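Side-chain contacts in AxyAgu115A (Amphibacillus xylanus NBRC 15112, PDB 6NPS), which probably removes glucuronic acid side groups from xylan as a family GH115 alpha-glucuronidase: residues 22-27 with 35-40; 74-79 with 114-119; 122-127 with 204-209. The protein carries 3 engineered substitutions. All blocks are in the same frame, centred on the assembly; numbering follows the deposited sequence.

Contact 1 of 3, residues 22-27 with 35-40; sequences FYQEEE and IANKVM
One face of the Phe22 ring is taken up by the side chain of Met40, whose CG stands 3.5 Å above the ring plane and is shifted from the middle toward the rim. Its closest ring atom is Phe22 CE1, 3.5 Å from Met40 CG, and the line from this methylene to the ring centroid leans only 22° from the normal, a clear CH-pi contact. The sulfur arrives more obliquely: Met40 SD is 4.4 Å from the centroid of the Phe22 ring, making a Met-aromatic contact beside the methylene one. Val39 adds its CG1 methyl, which approaches Phe22 CZ obliquely at 4.3 Å. Both principal side chains have CG anti to the carbonyl carbon (chi1 -78° in Phe22, -67° in Met40), and from these rotamers they slide past each other in opposite directions, which sets Met40 CG over the face and SD obliquely beside it. Elsewhere, Phe22 rests on Val65 and Tyr67 of strand 64-69, and both Phe22 and Met40 touch Ala53.

The contact joins the first strand, 20-23, of a beta-alpha-beta unit to its helix, 30-47, with strand 53-54 completing the unit in parallel. Across it the chemistry is that of dispersion, supplemented by weakly polarised C-H groups and a polarisable sulfur over a pi face. Such an interface depends on shape and overlap rather than on directional polar bonds between the segments.

Contact 2 of 3, residues 74-79 with 114-119; sequences PLLDEL and VIAGSD
With CG anti to the carbonyl carbon (chi1 -79°) and chi2 extended, Leu76 holds both of its methyls against Val114 and Ala116; Leu79, one helical turn later, repeats this rotamer and directs CD1 at Val114. The result is a helix laid on the face of a mixed four-stranded sheet, with the axes of the short segments, helix 74-79 and strand 114-117, at 109° to each other and 10.2 Å apart.

Leu76 and Leu79 face the sheet from the helix, while Val114 and Ala116, two apart on the strand, face them from the sheet. Leu76 CD1 lies 3.7 Å from Ala116 CB, while CD2 meets the CG1 methyl of Val114, as the two side chains slide past each other, and also comes near Ala116 CB. The short Ala116 leaves the approach close, with CA atoms of Leu76 and Ala116 7.3 Å apart. An alanine in place of Leu76 would lose both methyl contacts, which would probably leave Ala116 CB and Val114 CG1 without their apolar cover from this helix. Ile115, between the two strand residues, points away and packs on Phe99 and Tyr67. At the other end of the patch Leu79 and Val114 reach toward each other tip to tip, Leu79 CD1 lying 3.7 Å from Val114 CG2.

Contact 3 of 3, residues 122-127 with 204-209; sequences GTIYGL and LLLRLK
The backbones approach most closely at Tyr125 and Lys209, whose CA atoms are 6.5 Å apart, where helix 120-133 passes the C-terminal end of helix 195-207 and the chain swings into positive phi (67°) at Lys209. Tyr125 leans across the gap. Having CG anti to the carbonyl carbon (chi1 -62°), it sends its ring along the turn that closes the other helix, so that Tyr125 CE1 lies 3.7 Å from Lys209 CA. Lys209 CB sits over one ring face, while the carbonyl oxygen of Leu206 comes up obliquely, 3.7 Å from Tyr125 CE1. Leu206 O already accepts a hydrogen bond from Lys209 N at 2.9 Å.

The phenol end is anchored just beyond the segment, by a hydrogen bond between Tyr125 OH and Gly210 O. Lys209 carries its NZ away from the ring to a salt bridge with Asp466, close to a bound glycerol that probably came from the crystallisation liquor. Leu206 supplies the apolar part: its CD1 is 4.2 Å from Ile124 CG2, and its CD2 faces Tyr125 CE1 at the same separation.

Lys209 is the C-prime residue of a Schellman motif, with Gly210 N bonded to Leu205 O outside the Lys209 N to Leu206 O bond. The capped helix is the second of two between strands 170-174 and 212-214, neighbours in the eight-stranded parallel sheet, an order consistent with a beta-alpha-beta crossover of the TIM barrel expected for this family.

The three contacts follow in series along the chain; contacts 1 and 2 lie well out from the chain centre and contact 3 nearer to it. Contacts 1 and 2 have centres about 13 Å apart and are tied by a probable hydrogen bond from Leu75 N to Glu25 OE1; contact 3 lies about 14 Å from contact 1 and 17 Å from contact 2. The mixed sheet containing strands 64-69 and 109-117 lies in the middle: helix 74-81 covers one face, and helix 120-133, which follows strand 109-117 directly, packs on the other through Ile115 and Gly126. Helix 30-47 of contact 1 also leans on helix 120-133, by Ile35 and Ile124. Through contact 3 that helix joins the N-terminal part to the probable barrel.

Contact 1 of 3, residues 22-27 with 35-40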
ATOM      1  N   PHE A  22      17.077 -38.363 -57.150  1.00 42.53           N
ATOM      2  CA  PHE A  22      17.427 -39.205 -56.009  1.00 42.84           C
ATOM      3  C   PHE A  22      17.346 -40.666 -56.408  1.00 45.79           C
ATOM      4  O   PHE A  22      16.461 -41.070 -57.168  1.00 46.63           O
ATOM      5  CB  PHE A  22      16.497 -38.983 -54.814  1.00 42.51           C
ATOM      6  CG  PHE A  22      16.795 -37.734 -54.037  1.00 44.96           C
ATOM      7  CD1 PHE A  22      16.402 -36.509 -54.517  1.00 40.80           C
ATOM      8  CD2 PHE A  22      17.476 -37.791 -52.824  1.00 49.00           C
ATOM      9  CE1 PHE A  22      16.650 -35.352 -53.807  1.00 37.65           C
ATOM     10  CE2 PHE A  22      17.740 -36.621 -52.102  1.00 45.12           C
ATOM     11  CZ  PHE A  22      17.344 -35.401 -52.617  1.00 40.25           C
ATOM     12  N   TYR A  23      18.266 -41.454 -55.874  1.00 43.65           N
ATOM     13  CA  TYR A  23      18.294 -42.888 -56.093  1.00 42.43           C
ATOM     14  C   TYR A  23      17.742 -43.569 -54.849  1.00 46.84           C
ATOM     15  O   TYR A  23      18.035 -43.144 -53.729  1.00 46.88           O
ATOM     16  CB  TYR A  23      19.715 -43.347 -56.374  1.00 43.17           C
ATOM     17  CG  TYR A  23      19.836 -44.852 -56.563  1.00 44.74           C
ATOM     18  CD1 TYR A  23      19.124 -45.504 -57.557  1.00 47.97           C
ATOM     19  CD2 TYR A  23      20.646 -45.607 -55.727  1.00 48.36           C
ATOM     20  CE1 TYR A  23      19.221 -46.890 -57.736  1.00 51.89           C
ATOM     21  CE2 TYR A  23      20.766 -47.012 -55.909  1.00 54.39           C
ATOM     22  CZ  TYR A  23      20.045 -47.632 -56.904  1.00 56.85           C
ATOM     23  OH  TYR A  23      20.167 -48.995 -57.061  1.00 64.07           O
ATOM     24  N   GLN A  24      16.926 -44.604 -55.035  1.00 47.34           N
ATOM     25  CA  GLN A  24      16.256 -45.246 -53.912  1.00 52.72           C
ATOM     26  C   GLN A  24      16.616 -46.729 -53.879  1.00 53.03           C
ATOM     27  O   GLN A  24      16.562 -47.410 -54.915  1.00 53.80           O
ATOM     28  CB  GLN A  24      14.740 -45.070 -54.035  1.00 62.99           C
ATOM     29  CG  GLN A  24      13.989 -45.037 -52.723  1.00 75.78           C
ATOM     30  CD  GLN A  24      12.556 -44.535 -52.897  1.00 85.23           C
ATOM     31  OE1 GLN A  24      11.683 -45.281 -53.351  1.00 90.77           O
ATOM     32  NE2 GLN A  24      12.317 -43.266 -52.554  1.00 81.60           N
ATOM     33  N   GLU A  25      16.990 -47.234 -52.706  1.00 48.98           N
ATOM     34  CA  GLU A  25      17.343 -48.643 -52.579  1.00 58.83           C
ATOM     35  C   GLU A  25      16.315 -49.367 -51.720  1.00 57.87           C
ATOM     36  O   GLU A  25      15.884 -48.855 -50.680  1.00 56.43           O
ATOM     37  CB  GLU A  25      18.742 -48.832 -51.974  1.00 63.68           C
ATOM     38  CG  GLU A  25      19.887 -48.454 -52.901  1.00 68.80           C
ATOM     39  CD  GLU A  25      21.267 -48.692 -52.270  1.00 67.00           C
ATOM     40  OE1 GLU A  25      22.050 -49.511 -52.817  1.00 60.66           O
ATOM     41  OE2 GLU A  25      21.564 -48.048 -51.234  1.00 60.24           O
ATOM     42  N   GLU A  26      15.926 -50.554 -52.183  1.00 62.92           N
ATOM     43  CA  GLU A  26      15.128 -51.475 -51.381  1.00 70.06           C
ATOM     44  C   GLU A  26      15.725 -51.741 -49.998  1.00 65.08           C
ATOM     45  O   GLU A  26      14.976 -51.867 -49.025  1.00 63.94           O
ATOM     46  CB  GLU A  26      14.993 -52.797 -52.155  1.00 86.09           C
ATOM     47  CG  GLU A  26      13.699 -53.520 -51.922  1.00103.35           C
ATOM     48  CD  GLU A  26      13.782 -54.572 -50.820  1.00114.46           C
ATOM     49  OE1 GLU A  26      12.753 -55.238 -50.593  1.00117.74           O
ATOM     50  OE2 GLU A  26      14.848 -54.731 -50.175  1.00117.14           O
ATOM     51  N   GLU A  27      17.054 -51.796 -49.887  1.00 60.43           N
ATOM     52  CA  GLU A  27      17.716 -52.140 -48.639  1.00 55.28           C
ATOM     53  C   GLU A  27      17.749 -50.990 -47.644  1.00 52.02           C
ATOM     54  O   GLU A  27      18.118 -51.213 -46.486  1.00 53.09           O
ATOM     55  CB  GLU A  27      19.147 -52.607 -48.913  1.00 60.36           C
ATOM     56  CG  GLU A  27      19.239 -53.824 -49.805  1.00 63.74           C
ATOM     57  CD  GLU A  27      19.215 -53.482 -51.296  1.00 76.50           C
ATOM     58  OE1 GLU A  27      19.303 -52.282 -51.651  1.00 78.32           O
ATOM     59  OE2 GLU A  27      19.114 -54.421 -52.121  1.00 83.19           O
ATOM     60  N   ILE A  35      12.957 -39.576 -44.381  1.00 38.57           N
ATOM     61  CA  ILE A  35      13.681 -38.305 -44.275  1.00 36.40           C
ATOM     62  C   ILE A  35      14.098 -37.825 -45.672  1.00 35.16           C
ATOM     63  O   ILE A  35      14.001 -36.638 -45.997  1.00 38.13           O
ATOM     64  CB  ILE A  35      14.888 -38.479 -43.331  1.00 36.04           C
ATOM     65  CG1 ILE A  35      14.428 -38.796 -41.895  1.00 33.32           C
ATOM     66  CG2 ILE A  35      15.826 -37.275 -43.392  1.00 32.17           C
ATOM     67  CD1 ILE A  35      13.686 -37.657 -41.248  1.00 30.25           C
ATOM     68  N   ALA A  36      14.545 -38.758 -46.533  1.00 38.79           N
ATOM     69  CA  ALA A  36      14.904 -38.417 -47.913  1.00 40.46           C
ATOM     70  C   ALA A  36      13.735 -37.763 -48.653  1.00 44.60           C
ATOM     71  O   ALA A  36      13.931 -36.779 -49.390  1.00 42.20           O
ATOM     72  CB  ALA A  36      15.379 -39.672 -48.651  1.00 39.84           C
ATOM     73  N   ASN A  37      12.504 -38.261 -48.438  1.00 38.52           N
ATOM     74  CA  ASN A  37      11.323 -37.593 -49.005  1.00 42.70           C
ATOM     75  C   ASN A  37      11.108 -36.189 -48.445  1.00 40.26           C
ATOM     76  O   ASN A  37      10.632 -35.302 -49.167  1.00 42.38           O
ATOM     77  CB  ASN A  37      10.078 -38.433 -48.768  1.00 50.89           C
ATOM     78  CG  ASN A  37      10.047 -39.649 -49.647  1.00 66.45           C
ATOM     79  OD1 ASN A  37      10.593 -39.639 -50.762  1.00 66.64           O
ATOM     80  ND2 ASN A  37       9.440 -40.726 -49.150  1.00 71.70           N
ATOM     81  N   LYS A  38      11.416 -35.960 -47.165  1.00 33.32           N
ATOM     82  CA  LYS A  38      11.335 -34.606 -46.636  1.00 34.67           C
ATOM     83  C   LYS A  38      12.352 -33.699 -47.307  1.00 36.65           C
ATOM     84  O   LYS A  38      12.055 -32.539 -47.611  1.00 41.43           O
ATOM     85  CB  LYS A  38      11.555 -34.630 -45.131  1.00 37.98           C
ATOM     86  CG  LYS A  38      10.447 -35.408 -44.393  1.00 41.83           C
ATOM     87  CD  LYS A  38      10.487 -35.116 -42.904  1.00 45.21           C
ATOM     88  CE  LYS A  38       9.436 -35.915 -42.124  1.00 44.35           C
ATOM     89  NZ  LYS A  38       8.032 -35.590 -42.516  1.00 49.81           N
ATOM     90  N   VAL A  39      13.563 -34.211 -47.549  1.00 34.16           N
ATOM     91  CA  VAL A  39      14.573 -33.387 -48.197  1.00 38.40           C
ATOM     92  C   VAL A  39      14.194 -33.092 -49.655  1.00 37.09           C
ATOM     93  O   VAL A  39      14.483 -31.998 -50.168  1.00 40.77           O
ATOM     94  CB  VAL A  39      15.946 -34.068 -48.043  1.00 42.03           C
ATOM     95  CG1 VAL A  39      16.977 -33.368 -48.884  1.00 45.08           C
ATOM     96  CG2 VAL A  39      16.361 -34.047 -46.563  1.00 35.58           C
ATOM     97  N   MET A  40      13.545 -34.035 -50.341  1.00 36.95           N
ATOM     98  CA  MET A  40      13.024 -33.760 -51.681  1.00 41.30           C
ATOM     99  C   MET A  40      12.001 -32.647 -51.645  1.00 43.82           C
ATOM    100  O   MET A  40      11.908 -31.846 -52.589  1.00 44.67           O
ATOM    101  CB  MET A  40      12.392 -35.000 -52.298  1.00 41.73           C
ATOM    102  CG  MET A  40      13.402 -36.100 -52.600  1.00 49.11           C
ATOM    103  SD  MET A  40      12.763 -37.411 -53.670  1.00 61.47           S
ATOM    104  CE  MET A  40      11.002 -37.309 -53.318  1.00 64.28           C
TER

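Contact 2 of 3, residues 74-79 with 114-119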
ATOM      1  N   PRO A  74      23.908 -51.588 -50.901  1.00 55.46           N
ATOM      2  CA  PRO A  74      24.869 -52.207 -51.823  1.00 53.82           C
ATOM      3  C   PRO A  74      25.628 -51.175 -52.648  1.00 51.38           C
ATOM      4  O   PRO A  74      26.824 -51.371 -52.921  1.00 48.72           O
ATOM      5  CB  PRO A  74      23.996 -53.127 -52.687  1.00 54.54           C
ATOM      6  CG  PRO A  74      22.570 -52.770 -52.357  1.00 55.71           C
ATOM      7  CD  PRO A  74      22.566 -52.186 -50.997  1.00 54.79           C
ATOM      8  N   LEU A  75      24.966 -50.061 -53.026  1.00 48.76           N
ATOM      9  CA  LEU A  75      25.627 -49.022 -53.820  1.00 51.46           C
ATOM     10  C   LEU A  75      26.813 -48.431 -53.068  1.00 51.20           C
ATOM     11  O   LEU A  75      27.895 -48.237 -53.641  1.00 54.45           O
ATOM     12  CB  LEU A  75      24.638 -47.899 -54.187  1.00 49.05           C
ATOM     13  CG  LEU A  75      25.158 -46.836 -55.191  1.00 55.93           C
ATOM     14  CD1 LEU A  75      26.046 -47.391 -56.298  1.00 51.17           C
ATOM     15  CD2 LEU A  75      24.041 -45.979 -55.788  1.00 59.10           C
ATOM     16  N   LEU A  76      26.611 -48.092 -51.790  1.00 44.43           N
ATOM     17  CA  LEU A  76      27.710 -47.576 -50.984  1.00 45.47           C
ATOM     18  C   LEU A  76      28.881 -48.535 -50.960  1.00 47.75           C
ATOM     19  O   LEU A  76      30.038 -48.109 -51.042  1.00 49.65           O
ATOM     20  CB  LEU A  76      27.247 -47.307 -49.567  1.00 43.23           C
ATOM     21  CG  LEU A  76      26.492 -45.989 -49.499  1.00 45.75           C
ATOM     22  CD1 LEU A  76      26.199 -45.709 -48.053  1.00 44.08           C
ATOM     23  CD2 LEU A  76      27.301 -44.865 -50.149  1.00 49.49           C
ATOM     24  N   ASP A  77      28.602 -49.837 -50.853  1.00 46.34           N
ATOM     25  CA  ASP A  77      29.672 -50.822 -50.891  1.00 53.10           C
ATOM     26  C   ASP A  77      30.366 -50.831 -52.246  1.00 53.58           C
ATOM     27  O   ASP A  77      31.595 -50.961 -52.315  1.00 52.01           O
ATOM     28  CB  ASP A  77      29.119 -52.201 -50.551  1.00 63.35           C
ATOM     29  CG  ASP A  77      28.799 -52.341 -49.073  1.00 81.97           C
ATOM     30  OD1 ASP A  77      29.641 -51.914 -48.249  1.00 91.28           O
ATOM     31  OD2 ASP A  77      27.723 -52.883 -48.727  1.00 82.97           O
ATOM     32  N   GLU A  78      29.605 -50.712 -53.337  1.00 50.49           N
ATOM     33  CA  GLU A  78      30.230 -50.679 -54.662  1.00 58.44           C
ATOM     34  C   GLU A  78      31.149 -49.471 -54.805  1.00 57.75           C
ATOM     35  O   GLU A  78      32.271 -49.588 -55.311  1.00 59.35           O
ATOM     36  CB  GLU A  78      29.175 -50.636 -55.764  1.00 61.70           C
ATOM     37  CG  GLU A  78      28.413 -51.903 -56.012  1.00 72.28           C
ATOM     38  CD  GLU A  78      27.230 -51.675 -56.940  1.00 77.72           C
ATOM     39  OE1 GLU A  78      26.121 -52.165 -56.625  1.00 79.51           O
ATOM     40  OE2 GLU A  78      27.406 -50.990 -57.971  1.00 77.40           O
ATOM     41  N   LEU A  79      30.658 -48.288 -54.410  1.00 55.78           N
ATOM     42  CA  LEU A  79      31.482 -47.084 -54.467  1.00 55.44           C
ATOM     43  C   LEU A  79      32.763 -47.261 -53.667  1.00 56.39           C
ATOM     44  O   LEU A  79      33.855 -46.930 -54.149  1.00 51.09           O
ATOM     45  CB  LEU A  79      30.686 -45.890 -53.961  1.00 46.75           C
ATOM     46  CG  LEU A  79      29.430 -45.508 -54.756  1.00 48.57           C
ATOM     47  CD1 LEU A  79      28.918 -44.162 -54.274  1.00 47.23           C
ATOM     48  CD2 LEU A  79      29.645 -45.466 -56.284  1.00 51.93           C
ATOM     49  N   VAL A 114      27.374 -37.968 -52.724  1.00 44.32           N
ATOM     50  CA  VAL A 114      27.186 -39.183 -51.929  1.00 42.52           C
ATOM     51  C   VAL A 114      26.975 -38.789 -50.472  1.00 42.89           C
ATOM     52  O   VAL A 114      27.731 -37.978 -49.918  1.00 43.92           O
ATOM     53  CB  VAL A 114      28.371 -40.154 -52.082  1.00 42.27           C
ATOM     54  CG1 VAL A 114      28.170 -41.374 -51.185  1.00 41.64           C
ATOM     55  CG2 VAL A 114      28.474 -40.605 -53.528  1.00 45.92           C
ATOM     56  N   ILE A 115      25.923 -39.323 -49.858  1.00 41.41           N
ATOM     57  CA  ILE A 115      25.609 -39.045 -48.455  1.00 35.55           C
ATOM     58  C   ILE A 115      25.552 -40.407 -47.763  1.00 38.82           C
ATOM     59  O   ILE A 115      24.592 -41.158 -47.945  1.00 41.11           O
ATOM     60  CB  ILE A 115      24.308 -38.255 -48.301  1.00 36.33           C
ATOM     61  CG1 ILE A 115      24.354 -37.014 -49.201  1.00 35.66           C
ATOM     62  CG2 ILE A 115      24.034 -37.895 -46.803  1.00 35.47           C
ATOM     63  CD1 ILE A 115      23.174 -36.056 -49.042  1.00 35.14           C
ATOM     64  N   ALA A 116      26.610 -40.754 -47.032  1.00 35.44           N
ATOM     65  CA  ALA A 116      26.739 -42.052 -46.369  1.00 38.80           C
ATOM     66  C   ALA A 116      26.724 -41.862 -44.848  1.00 40.98           C
ATOM     67  O   ALA A 116      27.642 -41.256 -44.293  1.00 42.38           O
ATOM     68  CB  ALA A 116      28.021 -42.755 -46.810  1.00 38.15           C
ATOM     69  N   GLY A 117      25.717 -42.423 -44.174  1.00 38.34           N
ATOM     70  CA  GLY A 117      25.678 -42.425 -42.722  1.00 35.54           C
ATOM     71  C   GLY A 117      26.328 -43.650 -42.090  1.00 40.54           C
ATOM     72  O   GLY A 117      26.254 -44.766 -42.616  1.00 40.46           O
ATOM     73  N   SER A 118      26.950 -43.440 -40.929  1.00 38.86           N
ATOM     74  CA  SER A 118      27.524 -44.572 -40.201  1.00 37.72           C
ATOM     75  C   SER A 118      26.445 -45.464 -39.616  1.00 42.58           C
ATOM     76  O   SER A 118      26.703 -46.642 -39.336  1.00 46.44           O
ATOM     77  CB  SER A 118      28.421 -44.084 -39.069  1.00 38.57           C
ATOM     78  OG  SER A 118      27.623 -43.404 -38.082  1.00 39.55           O
ATOM     79  N   ASP A 119      25.259 -44.921 -39.430  1.00 39.04           N
ATOM     80  CA  ASP A 119      24.122 -45.603 -38.811  1.00 42.47           C
ATOM     81  C   ASP A 119      22.895 -44.804 -39.246  1.00 36.78           C
ATOM     82  O   ASP A 119      23.016 -43.832 -39.996  1.00 36.20           O
ATOM     83  CB  ASP A 119      24.296 -45.692 -37.280  1.00 39.27           C
ATOM     84  CG  ASP A 119      24.590 -44.286 -36.612  1.00 51.55           C
ATOM     85  OD1 ASP A 119      24.165 -43.240 -37.155  1.00 53.08           O
ATOM     86  OD2 ASP A 119      25.245 -44.222 -35.535  1.00 54.43           O
TER

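Contact 3 of 3, residues 122-127 with 204-209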
ATOM      1  N   GLY A 122      23.051 -40.981 -38.362  1.00 34.15           N
ATOM      2  CA  GLY A 122      24.088 -40.367 -39.178  1.00 33.96           C
ATOM      3  C   GLY A 122      23.619 -40.095 -40.597  1.00 35.64           C
ATOM      4  O   GLY A 122      23.925 -39.045 -41.169  1.00 33.53           O
ATOM      5  N   THR A 123      22.908 -41.053 -41.206  1.00 33.71           N
ATOM      6  CA  THR A 123      22.380 -40.803 -42.546  1.00 31.92           C
ATOM      7  C   THR A 123      21.381 -39.668 -42.517  1.00 33.78           C
ATOM      8  O   THR A 123      21.393 -38.786 -43.390  1.00 36.05           O
ATOM      9  CB  THR A 123      21.725 -42.068 -43.109  1.00 35.65           C
ATOM     10  OG1 THR A 123      22.598 -43.191 -42.915  1.00 36.25           O
ATOM     11  CG2 THR A 123      21.434 -41.936 -44.611  1.00 32.36           C
ATOM     12  N   ILE A 124      20.528 -39.647 -41.491  1.00 29.89           N
ATOM     13  CA  ILE A 124      19.501 -38.614 -41.405  1.00 29.90           C
ATOM     14  C   ILE A 124      20.127 -37.245 -41.268  1.00 32.86           C
ATOM     15  O   ILE A 124      19.672 -36.280 -41.907  1.00 33.31           O
ATOM     16  CB  ILE A 124      18.546 -38.922 -40.237  1.00 30.24           C
ATOM     17  CG1 ILE A 124      17.702 -40.140 -40.636  1.00 32.89           C
ATOM     18  CG2 ILE A 124      17.736 -37.678 -39.882  1.00 27.53           C
ATOM     19  CD1 ILE A 124      16.774 -40.707 -39.499  1.00 31.38           C
ATOM     20  N   TYR A 125      21.170 -37.126 -40.428  1.00 31.01           N
ATOM     21  CA  TYR A 125      21.868 -35.844 -40.286  1.00 33.98           C
ATOM     22  C   TYR A 125      22.545 -35.422 -41.588  1.00 30.70           C
ATOM     23  O   TYR A 125      22.618 -34.228 -41.890  1.00 32.44           O
ATOM     24  CB  TYR A 125      22.907 -35.929 -39.160  1.00 31.87           C
ATOM     25  CG  TYR A 125      22.285 -36.219 -37.803  1.00 34.08           C
ATOM     26  CD1 TYR A 125      20.963 -35.854 -37.521  1.00 32.26           C
ATOM     27  CD2 TYR A 125      23.028 -36.815 -36.804  1.00 38.40           C
ATOM     28  CE1 TYR A 125      20.387 -36.130 -36.259  1.00 36.05           C
ATOM     29  CE2 TYR A 125      22.462 -37.095 -35.542  1.00 36.14           C
ATOM     30  CZ  TYR A 125      21.156 -36.763 -35.281  1.00 38.65           C
ATOM     31  OH  TYR A 125      20.654 -37.066 -34.030  1.00 39.00           O
ATOM     32  N   GLY A 126      23.026 -36.387 -42.371  1.00 35.23           N
ATOM     33  CA  GLY A 126      23.682 -36.049 -43.628  1.00 36.63           C
ATOM     34  C   GLY A 126      22.693 -35.585 -44.686  1.00 35.46           C
ATOM     35  O   GLY A 126      22.975 -34.653 -45.453  1.00 34.63           O
ATOM     36  N   LEU A 127      21.524 -36.235 -44.744  1.00 34.79           N
ATOM     37  CA  LEU A 127      20.429 -35.753 -45.584  1.00 37.37           C
ATOM     38  C   LEU A 127      20.043 -34.322 -45.230  1.00 37.63           C
ATOM     39  O   LEU A 127      19.966 -33.450 -46.103  1.00 38.05           O
ATOM     40  CB  LEU A 127      19.238 -36.690 -45.456  1.00 29.90           C
ATOM     41  CG  LEU A 127      19.472 -37.975 -46.254  1.00 35.31           C
ATOM     42  CD1 LEU A 127      18.451 -39.030 -45.863  1.00 33.46           C
ATOM     43  CD2 LEU A 127      19.447 -37.752 -47.785  1.00 35.78           C
ATOM     44  N   LEU A 204      11.401 -31.777 -36.229  1.00 33.53           N
ATOM     45  CA  LEU A 204      12.082 -30.652 -35.611  1.00 36.77           C
ATOM     46  C   LEU A 204      13.290 -31.124 -34.817  1.00 37.71           C
ATOM     47  O   LEU A 204      14.379 -30.550 -34.926  1.00 38.78           O
ATOM     48  CB  LEU A 204      11.119 -29.883 -34.715  1.00 31.65           C
ATOM     49  CG  LEU A 204      11.768 -28.813 -33.846  1.00 34.02           C
ATOM     50  CD1 LEU A 204      12.350 -27.616 -34.675  1.00 36.25           C
ATOM     51  CD2 LEU A 204      10.775 -28.284 -32.816  1.00 33.18           C
ATOM     52  N   LEU A 205      13.104 -32.163 -34.002  1.00 32.98           N
ATOM     53  CA  LEU A 205      14.192 -32.725 -33.199  1.00 30.90           C
ATOM     54  C   LEU A 205      15.379 -33.142 -34.072  1.00 30.68           C
ATOM     55  O   LEU A 205      16.538 -32.799 -33.788  1.00 34.10           O
ATOM     56  CB  LEU A 205      13.671 -33.947 -32.435  1.00 28.74           C
ATOM     57  CG  LEU A 205      14.748 -34.656 -31.611  1.00 32.80           C
ATOM     58  CD1 LEU A 205      15.164 -33.740 -30.469  1.00 30.68           C
ATOM     59  CD2 LEU A 205      14.172 -35.967 -31.064  1.00 34.54           C
ATOM     60  N   LEU A 206      15.109 -33.922 -35.117  1.00 28.51           N
ATOM     61  CA  LEU A 206      16.189 -34.427 -35.955  1.00 30.96           C
ATOM     62  C   LEU A 206      16.832 -33.312 -36.792  1.00 32.82           C
ATOM     63  O   LEU A 206      18.039 -33.354 -37.054  1.00 30.34           O
ATOM     64  CB  LEU A 206      15.667 -35.540 -36.860  1.00 30.47           C
ATOM     65  CG  LEU A 206      15.251 -36.867 -36.200  1.00 33.37           C
ATOM     66  CD1 LEU A 206      14.497 -37.741 -37.182  1.00 35.39           C
ATOM     67  CD2 LEU A 206      16.544 -37.610 -35.721  1.00 33.73           C
ATOM     68  N   ARG A 207      16.055 -32.315 -37.228  1.00 31.01           N
ATOM     69  CA  ARG A 207      16.671 -31.210 -37.968  1.00 30.93           C
ATOM     70  C   ARG A 207      17.611 -30.411 -37.083  1.00 37.12           C
ATOM     71  O   ARG A 207      18.610 -29.838 -37.575  1.00 34.78           O
ATOM     72  CB  ARG A 207      15.588 -30.308 -38.569  1.00 31.66           C
ATOM     73  CG  ARG A 207      14.949 -30.885 -39.856  1.00 32.49           C
ATOM     74  CD  ARG A 207      13.971 -29.891 -40.477  1.00 32.19           C
ATOM     75  NE  ARG A 207      13.191 -30.416 -41.608  1.00 36.84           N
ATOM     76  CZ  ARG A 207      13.548 -30.300 -42.899  1.00 41.17           C
ATOM     77  NH1 ARG A 207      14.703 -29.711 -43.233  1.00 37.13           N
ATOM     78  NH2 ARG A 207      12.740 -30.763 -43.864  1.00 40.98           N
ATOM     79  N   LEU A 208      17.312 -30.344 -35.771  1.00 33.11           N
ATOM     80  CA  LEU A 208      18.210 -29.698 -34.821  1.00 27.47           C
ATOM     81  C   LEU A 208      19.320 -30.637 -34.360  1.00 27.61           C
ATOM     82  O   LEU A 208      20.073 -30.293 -33.463  1.00 38.73           O
ATOM     83  CB  LEU A 208      17.410 -29.183 -33.607  1.00 27.72           C
ATOM     84  CG  LEU A 208      16.329 -28.159 -33.945  1.00 38.59           C
ATOM     85  CD1 LEU A 208      15.547 -27.775 -32.692  1.00 41.26           C
ATOM     86  CD2 LEU A 208      16.939 -26.925 -34.566  1.00 38.35           C
ATOM     87  N   LYS A 209      19.437 -31.801 -34.975  1.00 29.57           N
ATOM     88  CA  LYS A 209      20.465 -32.805 -34.687  1.00 38.86           C
ATOM     89  C   LYS A 209      20.314 -33.439 -33.296  1.00 37.69           C
ATOM     90  O   LYS A 209      21.304 -33.931 -32.719  1.00 34.62           O
ATOM     91  CB  LYS A 209      21.870 -32.225 -34.874  1.00 43.55           C
ATOM     92  CG  LYS A 209      22.034 -31.589 -36.276  1.00 54.99           C
ATOM     93  CD  LYS A 209      23.341 -30.857 -36.440  1.00 58.86           C
ATOM     94  CE  LYS A 209      23.392 -29.621 -35.558  1.00 64.98           C
ATOM     95  NZ  LYS A 209      22.979 -28.372 -36.275  1.00 66.24           N
TER